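Local coordinates for Fe(2+) transporter FeoB (Escherichia coli, PDB 3I8S), which drives GTP-dependent ferrous iron uptake across the inner membrane, its cytosolic N-terminal domain, described here, binding GTP and probably coupling that binding to channel opening, at residues 101-104 / 105-109; 250-253 / 254-258; 201-204 / 205-209. All coordinates share one frame; numbering follows the deposited sequence.

Contact 1: 101-104 / 105-109; sequences NLYL and TLQLL
Thr105 turns back onto Leu102 and Asn101, one turn earlier on the same helix. Its CB is 3.6 Å from Leu102 O. From there the side chain forks. OG1, anti to the carbonyl carbon (chi1 -43°), comes to Asn101 O at 3.3 Å in a weak hydrogen bond and also touches Leu102 CD2 at 3.6 Å. Its firmer polar partner lies on strand 88-94, where Asn91 ND2 donates to it. The methyl CG2 meets the same Leu102 CD2 at 4.1 Å, the two side chains lying askew to each other. Helix 98-111 links parallel strands 88-94 and 115-120 in a beta-alpha-beta crossover of the G domain, and Leu104 touches the GTP-binding loop at Asn11. Backbone bonds hold the turn: Leu106 N reaches Leu102 O at 3.0 Å (N-H...O angle 167°), and Leu108 N reaches Leu104 O at 3.1 Å. On another flank, Tyr103 CE2 is 4.1 Å from Gln107 CD, with ring and amide planes 40° apart. Gln107 has two deposited conformers, so this oblique contact holds for the one given; there its OE1 accepts from Leu63 N. Tyr103 also stacks on Tyr249 of helix 240-259.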
loop_
_atom_site.group_PDB
_atom_site.type_symbol
_atom_site.label_atom_id
_atom_site.label_comp_id
_atom_site.label_asym_id
_atom_site.label_seq_id
_atom_site.Cartn_x
_atom_site.Cartn_y
_atom_site.Cartn_z
ATOM N N ASN A 101 7.747 6.123 -4.548
ATOM C CA ASN A 101 6.423 6.006 -3.939
ATOM C C ASN A 101 5.749 4.658 -4.187
ATOM O O ASN A 101 4.916 4.209 -3.373
ATOM C CB ASN A 101 5.472 7.117 -4.414
ATOM C CG ASN A 101 5.692 8.444 -3.686
ATOM O OD1 ASN A 101 4.743 9.011 -3.142
ATOM N ND2 ASN A 101 6.947 8.947 -3.664
ATOM N N LEU A 102 6.092 4.006 -5.305
ATOM C CA LEU A 102 5.440 2.765 -5.648
ATOM C C LEU A 102 5.851 1.571 -4.739
ATOM O O LEU A 102 5.233 0.505 -4.804
ATOM C CB LEU A 102 5.660 2.415 -7.133
ATOM C CG LEU A 102 4.753 3.174 -8.127
ATOM C CD1 LEU A 102 5.163 2.766 -9.595
ATOM C CD2 LEU A 102 3.277 2.918 -7.848
ATOM N N TYR A 103 6.915 1.712 -3.956
ATOM C CA TYR A 103 7.296 0.582 -3.076
ATOM C C TYR A 103 6.133 0.276 -2.124
ATOM O O TYR A 103 5.688 -0.870 -1.971
ATOM C CB TYR A 103 8.583 0.863 -2.349
ATOM C CG TYR A 103 9.135 -0.368 -1.679
ATOM C CD1 TYR A 103 9.887 -1.276 -2.400
ATOM C CD2 TYR A 103 8.854 -0.653 -0.334
ATOM C CE1 TYR A 103 10.372 -2.421 -1.816
ATOM C CE2 TYR A 103 9.349 -1.796 0.273
ATOM C CZ TYR A 103 10.098 -2.688 -0.497
ATOM O OH TYR A 103 10.605 -3.821 0.069
ATOM N N LEU A 104 5.625 1.317 -1.479
ATOM C CA LEU A 104 4.455 1.189 -0.614
ATOM C C LEU A 104 3.230 0.636 -1.358
ATOM O O LEU A 104 2.598 -0.292 -0.930
ATOM C CB LEU A 104 4.097 2.549 -0.017
ATOM C CG LEU A 104 2.895 2.571 0.940
ATOM C CD1 LEU A 104 3.025 1.614 2.143
ATOM C CD2 LEU A 104 2.701 4.058 1.454
ATOM N N THR A 105 2.911 1.223 -2.495
ATOM C CA THR A 105 1.818 0.759 -3.309
ATOM C C THR A 105 1.860 -0.761 -3.567
ATOM O O THR A 105 0.848 -1.465 -3.391
ATOM C CB THR A 105 1.790 1.511 -4.654
ATOM O OG1 THR A 105 2.025 2.925 -4.465
ATOM C CG2 THR A 105 0.444 1.260 -5.322
ATOM N N LEU A 106 3.007 -1.251 -3.984
ATOM C CA LEU A 106 3.157 -2.682 -4.262
ATOM C C LEU A 106 2.899 -3.506 -3.025
ATOM O O LEU A 106 2.327 -4.561 -3.117
ATOM C CB LEU A 106 4.475 -3.038 -4.900
ATOM C CG LEU A 106 4.387 -3.148 -6.441
ATOM C CD1 LEU A 106 3.800 -1.927 -7.072
ATOM C CD2 LEU A 106 5.789 -3.504 -7.047
ATOM N N GLN A 107 3.332 -3.035 -1.849
ATOM C CA GLN A 107 3.056 -3.765 -0.612
ATOM C C GLN A 107 1.561 -3.873 -0.363
ATOM O O GLN A 107 1.078 -4.939 0.011
ATOM C CB GLN A 107 3.752 -3.122 0.597
ATOM C CG GLN A 107 5.274 -3.100 0.494
ATOM C CD GLN A 107 5.988 -3.686 1.731
ATOM O OE1 GLN A 107 6.210 -2.993 2.738
ATOM N NE2 GLN A 107 6.341 -4.967 1.650
ATOM N N LEU A 108 0.831 -2.780 -0.552
ATOM C CA LEU A 108 -0.627 -2.750 -0.362
ATOM C C LEU A 108 -1.304 -3.713 -1.315
ATOM O O LEU A 108 -2.164 -4.473 -0.908
ATOM C CB LEU A 108 -1.226 -1.368 -0.589
ATOM C CG LEU A 108 -0.654 -0.275 0.277
ATOM C CD1 LEU A 108 -1.246 0.995 -0.204
ATOM C CD2 LEU A 108 -0.981 -0.592 1.725
ATOM N N LEU A 109 -0.865 -3.708 -2.568
ATOM C CA LEU A 109 -1.468 -4.564 -3.601
ATOM C C LEU A 109 -1.191 -6.053 -3.327
ATOM O O LEU A 109 -2.049 -6.911 -3.550
ATOM C CB LEU A 109 -0.911 -4.123 -4.976
ATOM C CG LEU A 109 -1.366 -2.729 -5.424
ATOM C CD1 LEU A 109 -0.626 -2.296 -6.710
ATOM C CD2 LEU A 109 -2.859 -2.699 -5.596
#

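Contact 2: 250-253 / 254-258; sequences QCIA and AICDV
Two apolar pairs, each four residues apart, join 250-253 to 254-258. Cys251 SG lies 4.1 Å from Ile255 CD1; a trans first torsion (chi1 175°) carries the sulfur away from the Cys251 backbone N, and the long arm of Ile255 runs back toward it. The second pair is Ile252 CG2 with Cys256 SG at 4.2 Å, valid for the one conformer of Ile252 given out of two.

Contacts of side-chain carbon with backbone carbonyls form a further class. Ile255 CG1 rests 3.3 Å from Cys251 O, because its chi1 of -65° folds the arm beside its own N and against the preceding turn. The small Ala254 CB sits 3.4 Å from Gln250 O.

Both segments belong to helix 240-259 of the cytosolic helical domain. Its buried side meets the G domain: Cys251 packs on Leu106 and Ile252 on Leu102 of helix 98-111, while Ile255 packs on Leu137 and Leu141 of helix 134-141. Gln250, Ala254 and Asp257 are exposed instead, so burial divides the helix into two sides.

Backbone hydrogen bonds with i to i+4 spacing make up the polar class. Cys256 N donates to Ile252 O at 2.9 Å, the N-H...O angle being 163°, and Ala254 N reaches Gln250 O at 3.0 Å. Asp257 N does the same with Ala253 O, 3.0 Å away. The carboxylate of Asp257 comes close to that carbonyl too, OD1 at 3.3 Å from Ala253 O; both are acceptors, so this proximity is probably mildly unfavourable.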
loop_
_atom_site.group_PDB
_atom_site.type_symbol
_atom_site.label_atom_id
_atom_site.label_comp_id
_atom_site.label_asym_id
_atom_site.label_seq_id
_atom_site.Cartn_x
_atom_site.Cartn_y
_atom_site.Cartn_z
ATOM N N GLN A 250 12.782 -4.612 -9.166
ATOM C CA GLN A 250 12.747 -4.963 -10.596
ATOM C C GLN A 250 11.366 -4.665 -11.167
ATOM O O GLN A 250 11.202 -4.095 -12.260
ATOM C CB GLN A 250 13.031 -6.454 -10.825
ATOM C CG GLN A 250 13.069 -6.821 -12.328
ATOM C CD GLN A 250 12.961 -8.322 -12.615
ATOM O OE1 GLN A 250 13.371 -8.791 -13.680
ATOM N NE2 GLN A 250 12.375 -9.058 -11.697
ATOM N N CYS A 251 10.354 -5.095 -10.430
ATOM C CA CYS A 251 8.977 -4.918 -10.817
ATOM C C CYS A 251 8.635 -3.431 -11.023
ATOM O O CYS A 251 8.073 -3.017 -12.065
ATOM C CB CYS A 251 8.078 -5.524 -9.754
ATOM S SG CYS A 251 6.350 -5.226 -10.088
ATOM N N ILE A 252 9.011 -2.636 -10.029
ATOM C CA ILE A 252 8.784 -1.188 -10.013
ATOM C C ILE A 252 9.480 -0.514 -11.170
ATOM O O ILE A 252 8.921 0.297 -11.873
ATOM C CB ILE A 252 9.348 -0.544 -8.698
ATOM C CG1 ILE A 252 8.509 -0.911 -7.482
ATOM C CG2 ILE A 252 9.483 0.960 -8.835
ATOM C CD1 ILE A 252 7.025 -1.041 -7.731
ATOM N N ALA A 253 10.742 -0.868 -11.361
ATOM C CA ALA A 253 11.547 -0.344 -12.431
ATOM C C ALA A 253 10.916 -0.613 -13.820
ATOM O O ALA A 253 10.910 0.262 -14.697
ATOM C CB ALA A 253 13.019 -0.920 -12.309
ATOM N N ALA A 254 10.386 -1.825 -13.999
ATOM C CA ALA A 254 9.767 -2.230 -15.269
ATOM C C ALA A 254 8.497 -1.418 -15.549
ATOM O O ALA A 254 8.266 -0.990 -16.674
ATOM C CB ALA A 254 9.468 -3.761 -15.219
ATOM N N ILE A 255 7.682 -1.206 -14.514
ATOM C CA ILE A 255 6.486 -0.338 -14.569
ATOM C C ILE A 255 6.864 1.093 -14.939
ATOM O O ILE A 255 6.340 1.682 -15.883
ATOM C CB ILE A 255 5.678 -0.367 -13.187
ATOM C CG1 ILE A 255 5.123 -1.750 -12.929
ATOM C CG2 ILE A 255 4.519 0.662 -13.179
ATOM C CD1 ILE A 255 4.414 -1.909 -11.525
ATOM N N CYS A 256 7.837 1.623 -14.239
ATOM C CA CYS A 256 8.202 2.985 -14.453
ATOM C C CYS A 256 8.807 3.249 -15.819
ATOM O O CYS A 256 8.616 4.337 -16.362
ATOM C CB CYS A 256 9.115 3.472 -13.357
ATOM S SG CYS A 256 8.220 3.649 -11.846
ATOM N N ASP A 257 9.490 2.262 -16.376
ATOM C CA ASP A 257 10.035 2.371 -17.724
ATOM C C ASP A 257 8.948 2.621 -18.770
ATOM O O ASP A 257 9.195 3.305 -19.729
ATOM C CB ASP A 257 10.782 1.106 -18.146
ATOM C CG ASP A 257 12.180 1.011 -17.553
ATOM O OD1 ASP A 257 12.627 1.994 -16.918
ATOM O OD2 ASP A 257 12.821 -0.068 -17.729
ATOM N N VAL A 258 7.771 2.038 -18.571
ATOM C CA VAL A 258 6.643 2.198 -19.473
ATOM C C VAL A 258 5.836 3.452 -19.181
ATOM O O VAL A 258 5.467 4.207 -20.082
ATOM C CB VAL A 258 5.702 0.971 -19.365
ATOM C CG1 VAL A 258 4.444 1.180 -20.188
ATOM C CG2 VAL A 258 6.442 -0.323 -19.831
#

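Contact 3: 201-204 / 205-209; sequences RRWL and GLQML
Helix 198-210 of the FeoB cytosolic helical domain carries a stacked pair, Trp203 and Gln207, placed one turn apart. Distance and angle both mark a CH-pi contact: Gln207 CG stands 3.5 Å from the centroid of the six-membered ring of Trp203, and the line between them is 2° off the ring normal. Beyond CG the amide continues over the same indole with its plane 8° from that of the ring, Gln207 CD lying 3.7 Å from Trp203 CZ2. The bend at chi2 (-69°) brings the amide back over the indole, and the last torsion turns it flat. Gln207 CG also lies close to the preceding turn, 3.2 Å from Trp203 O, the carbonyl that takes the backbone bond from Gln207 N at 2.9 Å.

The amide is buried but amply satisfied. OE1 accepts from Arg248 NH2 and, in the Gln107 conformer given, probably from Gln107 NE2, while NE2 donates to Asp212 OD2 and is bonded to Thr64 OG1. Bonds at both ends of the group, together with the ring beneath it, fix its rotation and tie this helix to the G domain and to helix 240-259.

On another side Met208 lies against Leu204: its CG is 3.2 Å from Leu204 O, and Met208 N donates to that oxygen at 2.9 Å. Leu204 and Met208 both pack on Ser215 of helix 213-218, whereas Leu206 faces Leu181 and Ala185 of helix 179-191. Between these flanks Gly205, without a side chain, gives its N-H to Arg201 O at 2.9 Å. The two arginines point their charged ends elsewhere, Arg202 NE forming a salt bridge with Asp186 and Arg201 NE bonding to Ile196 O.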
loop_
_atom_site.group_PDB
_atom_site.type_symbol
_atom_site.label_atom_id
_atom_site.label_comp_id
_atom_site.label_asym_id
_atom_site.label_seq_id
_atom_site.Cartn_x
_atom_site.Cartn_y
_atom_site.Cartn_z
ATOM N N ARG A 201 -1.540 -14.072 4.712
ATOM C CA ARG A 201 -0.652 -15.087 5.264
ATOM C C ARG A 201 0.583 -15.256 4.371
ATOM O O ARG A 201 1.706 -15.318 4.847
ATOM C CB ARG A 201 -1.412 -16.400 5.454
ATOM C CG ARG A 201 -2.251 -16.398 6.780
ATOM C CD ARG A 201 -2.875 -17.732 7.092
ATOM N NE ARG A 201 -4.030 -18.026 6.264
ATOM C CZ ARG A 201 -4.103 -19.025 5.382
ATOM N NH1 ARG A 201 -3.111 -19.871 5.219
ATOM N NH2 ARG A 201 -5.213 -19.199 4.681
ATOM N N ARG A 202 0.386 -15.287 3.076
ATOM C CA ARG A 202 1.501 -15.414 2.168
ATOM C C ARG A 202 2.450 -14.191 2.185
ATOM O O ARG A 202 3.667 -14.321 2.103
ATOM C CB ARG A 202 0.989 -15.695 0.768
ATOM C CG ARG A 202 0.378 -17.081 0.692
ATOM C CD ARG A 202 -0.135 -17.364 -0.710
ATOM N NE ARG A 202 -0.464 -18.781 -0.873
ATOM C CZ ARG A 202 -1.110 -19.277 -1.928
ATOM N NH1 ARG A 202 -1.549 -18.477 -2.885
ATOM N NH2 ARG A 202 -1.342 -20.578 -2.021
ATOM N N TRP A 203 1.863 -13.018 2.275
ATOM C CA TRP A 203 2.625 -11.764 2.392
ATOM C C TRP A 203 3.430 -11.798 3.692
ATOM O O TRP A 203 4.600 -11.459 3.702
ATOM C CB TRP A 203 1.664 -10.599 2.408
ATOM C CG TRP A 203 2.333 -9.275 2.435
ATOM C CD1 TRP A 203 2.833 -8.576 1.360
ATOM C CD2 TRP A 203 2.594 -8.467 3.592
ATOM N NE1 TRP A 203 3.387 -7.382 1.786
ATOM C CE2 TRP A 203 3.247 -7.285 3.140
ATOM C CE3 TRP A 203 2.366 -8.625 4.969
ATOM C CZ2 TRP A 203 3.647 -6.271 4.024
ATOM C CZ3 TRP A 203 2.768 -7.623 5.828
ATOM C CH2 TRP A 203 3.392 -6.460 5.350
ATOM N N LEU A 204 2.778 -12.164 4.777
ATOM C CA LEU A 204 3.463 -12.309 6.059
ATOM C C LEU A 204 4.646 -13.291 5.973
ATOM O O LEU A 204 5.704 -13.029 6.539
ATOM C CB LEU A 204 2.493 -12.710 7.151
ATOM C CG LEU A 204 1.529 -11.648 7.659
ATOM C CD1 LEU A 204 0.472 -12.322 8.539
ATOM C CD2 LEU A 204 2.210 -10.461 8.385
ATOM N N GLY A 205 4.439 -14.427 5.309
ATOM C CA GLY A 205 5.512 -15.390 5.086
ATOM C C GLY A 205 6.735 -14.766 4.451
ATOM O O GLY A 205 7.878 -14.982 4.915
ATOM N N LEU A 206 6.504 -14.003 3.379
ATOM C CA LEU A 206 7.598 -13.345 2.645
ATOM C C LEU A 206 8.258 -12.263 3.507
ATOM O O LEU A 206 9.475 -12.137 3.525
ATOM C CB LEU A 206 7.075 -12.743 1.342
ATOM C CG LEU A 206 7.107 -13.584 0.073
ATOM C CD1 LEU A 206 6.802 -12.694 -1.126
ATOM C CD2 LEU A 206 8.465 -14.300 -0.114
ATOM N N GLN A 207 7.454 -11.513 4.282
ATOM C CA GLN A 207 8.014 -10.515 5.173
ATOM C C GLN A 207 8.925 -11.160 6.205
ATOM O O GLN A 207 9.992 -10.616 6.531
ATOM C CB GLN A 207 6.911 -9.703 5.856
ATOM C CG GLN A 207 6.126 -8.881 4.878
ATOM C CD GLN A 207 6.971 -7.782 4.318
ATOM O OE1 GLN A 207 7.206 -7.710 3.129
ATOM N NE2 GLN A 207 7.450 -6.899 5.211
ATOM N N MET A 208 8.530 -12.323 6.717
ATOM C CA MET A 208 9.336 -12.991 7.742
ATOM C C MET A 208 10.668 -13.484 7.143
ATOM O O MET A 208 11.726 -13.385 7.770
ATOM C CB MET A 208 8.576 -14.180 8.336
ATOM C CG MET A 208 7.344 -13.842 9.179
ATOM S SD MET A 208 6.450 -15.365 9.592
ATOM C CE MET A 208 7.635 -16.117 10.672
ATOM N N LEU A 209 10.600 -14.025 5.948
ATOM C CA LEU A 209 11.814 -14.456 5.231
ATOM C C LEU A 209 12.758 -13.274 4.924
ATOM O O LEU A 209 13.972 -13.436 4.916
ATOM C CB LEU A 209 11.437 -15.155 3.926
ATOM C CG LEU A 209 10.631 -16.456 4.075
ATOM C CD1 LEU A 209 10.038 -16.931 2.733
ATOM C CD2 LEU A 209 11.498 -17.531 4.709
#

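In the fold
Along the chain the order is contact 1, contact 3, contact 2. Contact 1 lies in the G domain, on helix 98-111 beside the central sheet; the other two belong to the helical domain, on helices 198-210 and 240-259. Contact 1 is the common neighbour: its centre is 13 Å from that of contact 2 and 15 Å from that of contact 3, whereas contacts 2 and 3 lie 23 Å apart by centres and about 11 Å by nearest atoms. Apolar packing joins 1 to 2, and a probable glutamine-glutamine hydrogen bond joins 1 to 3. The helix whose Leu104 touches the nucleotide-binding loop thus meets the helical domain at two separate places.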